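Local coordinates for protein L-lactate dehydrogenase (Trichomonas vaginalis, PDB 4UUL) that probably catalyses the NAD-dependent interconversion of a 2-oxoacid and its 2-hydroxyacid, pyruvate with L-lactate or oxaloacetate with L-malate, at residues Thr10-Gln15 with Asn47-Leu52. The protein carries 1 engineered substitution. Numbering follows the deposited sequence. Where two conformers were deposited one is given.
Sequences TGAAGQ and NRLTAL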
loop_
_atom_site.group_PDB
_atom_site.type_symbol
_atom_site.label_atom_id
_atom_site.label_comp_id
_atom_site.label_asym_id
_atom_site.label_seq_id
_atom_site.Cartn_x
_atom_site.Cartn_y
_atom_site.Cartn_z
ATOM N N THR B 10 -5.377 -11.870 -9.714
ATOM C CA THR B 10 -4.515 -12.685 -10.542
ATOM C C THR B 10 -3.136 -12.079 -10.621
ATOM O O THR B 10 -2.945 -10.906 -10.313
ATOM C CB THR B 10 -5.095 -12.894 -11.970
ATOM O OG1 THR B 10 -5.044 -11.640 -12.625
ATOM C CG2 THR B 10 -6.477 -13.465 -11.884
ATOM N N GLY B 11 -2.128 -12.860 -11.016
ATOM C CA GLY B 11 -0.757 -12.336 -10.961
ATOM C C GLY B 11 -0.359 -11.899 -9.564
ATOM O O GLY B 11 0.396 -10.945 -9.380
ATOM N N ALA B 12 -0.889 -12.594 -8.558
ATOM C CA ALA B 12 -0.849 -12.075 -7.197
ATOM C C ALA B 12 0.533 -11.924 -6.619
ATOM O O ALA B 12 0.682 -11.173 -5.677
ATOM C CB ALA B 12 -1.746 -12.885 -6.283
ATOM N N ALA B 13 1.505 -12.646 -7.153
ATOM C CA ALA B 13 2.870 -12.576 -6.649
ATOM C C ALA B 13 3.657 -11.369 -7.132
ATOM O O ALA B 13 4.751 -11.103 -6.669
ATOM C CB ALA B 13 3.607 -13.840 -6.996
ATOM N N GLY B 14 3.114 -10.631 -8.081
ATOM C CA GLY B 14 3.820 -9.484 -8.590
ATOM C C GLY B 14 3.704 -8.281 -7.703
ATOM O O GLY B 14 3.046 -8.311 -6.646
ATOM N N GLN B 15 4.294 -7.173 -8.135
ATOM C CA GLN B 15 4.290 -5.982 -7.280
ATOM C C GLN B 15 2.892 -5.392 -7.070
ATOM O O GLN B 15 2.573 -4.944 -5.981
ATOM C CB GLN B 15 5.231 -4.923 -7.797
ATOM C CG GLN B 15 5.399 -3.821 -6.774
ATOM C CD GLN B 15 5.762 -4.334 -5.380
ATOM O OE1 GLN B 15 5.059 -4.070 -4.422
ATOM N NE2 GLN B 15 6.856 -5.085 -5.279
ATOM N N ASN B 47 6.633 -19.574 -4.507
ATOM C CA ASN B 47 7.400 -19.142 -3.332
ATOM C C ASN B 47 7.206 -17.640 -3.017
ATOM O O ASN B 47 7.026 -17.264 -1.827
ATOM C CB ASN B 47 8.862 -19.473 -3.491
ATOM C CG ASN B 47 9.140 -20.948 -3.293
ATOM O OD1 ASN B 47 8.321 -21.685 -2.731
ATOM N ND2 ASN B 47 10.283 -21.387 -3.761
ATOM N N ARG B 48 7.189 -16.799 -4.057
ATOM C CA ARG B 48 6.929 -15.392 -3.824
ATOM C C ARG B 48 5.489 -15.183 -3.316
ATOM O O ARG B 48 5.206 -14.299 -2.501
ATOM C CB ARG B 48 7.214 -14.600 -5.095
ATOM C CG ARG B 48 7.637 -13.167 -4.816
ATOM C CD ARG B 48 8.026 -12.430 -6.052
ATOM N NE ARG B 48 7.712 -11.011 -5.930
ATOM C CZ ARG B 48 7.413 -10.221 -6.962
ATOM N NH1 ARG B 48 7.366 -10.722 -8.196
ATOM N NH2 ARG B 48 7.129 -8.939 -6.764
ATOM N N LEU B 49 4.560 -16.006 -3.785
ATOM C CA LEU B 49 3.210 -15.875 -3.288
ATOM C C LEU B 49 3.124 -16.284 -1.823
ATOM O O LEU B 49 2.432 -15.621 -1.026
ATOM C CB LEU B 49 2.218 -16.671 -4.147
ATOM C CG LEU B 49 0.756 -16.349 -3.861
ATOM C CD1 LEU B 49 0.462 -14.835 -3.785
ATOM C CD2 LEU B 49 -0.050 -16.984 -4.945
ATOM N N THR B 50 3.856 -17.331 -1.439
ATOM C CA THR B 50 3.922 -17.735 -0.055
ATOM C C THR B 50 4.476 -16.580 0.795
ATOM O O THR B 50 3.950 -16.290 1.880
ATOM C CB THR B 50 4.733 -18.999 0.115
ATOM O OG1 THR B 50 4.054 -20.065 -0.559
ATOM C CG2 THR B 50 4.885 -19.359 1.593
ATOM N N ALA B 51 5.531 -15.922 0.309
ATOM C CA ALA B 51 6.066 -14.765 1.015
ATOM C C ALA B 51 5.003 -13.685 1.210
ATOM O O ALA B 51 4.927 -13.078 2.276
ATOM C CB ALA B 51 7.266 -14.178 0.291
ATOM N N LEU B 52 4.206 -13.409 0.186
ATOM C CA LEU B 52 3.113 -12.426 0.298
ATOM C C LEU B 52 2.165 -12.831 1.418
ATOM O O LEU B 52 1.805 -12.030 2.253
ATOM C CB LEU B 52 2.359 -12.225 -1.038
ATOM C CG LEU B 52 0.925 -11.668 -0.877
ATOM C CD1 LEU B 52 1.002 -10.303 -0.334
ATOM C CD2 LEU B 52 0.237 -11.639 -2.241
HETATM O O HOH W 1 5.028 -11.533 -3.271
#
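A12 and A13 turn their methyl groups to L49 and R48: the CB of A12 lies 3.9 Å from CD1 of L49, and the CB of A13 lies 4.1 Å from the CB of R48 and 4.2 Å from that of L49. The polar part centres on the A13 carbonyl. With CG anti to the backbone N (chi1 -152°) and a bend at chi3, R48 carries its guanidinium across this group, so that A13 O and G14 N lie over one face. The N-H groups therefore point poorly at the oxygen, and no direct hydrogen bond crosses the contact. A water bridges instead, donating to R48 O at 2.9 Å and weakly to A13 O. Q15 crosses R48 at about a right angle, its NE2 4.1 Å from R48 NH2 and its amide plane tilted 46° from the guanidinium. The G11-G14 type I turn, closed by G14 N to G11 O at 3.0 Å, belongs to the glycine-rich dinucleotide loop of a Rossmann fold; Q15, R48 and D41, whose OD2 accepts a hydrogen bond from A13 N, bind NADH in this protein, although no cofactor is bound here. The loop links strand 5-10 to helix 15-25 and meets helix 46-57, which follows strand 35-40; L49 also packs on L39 of that strand.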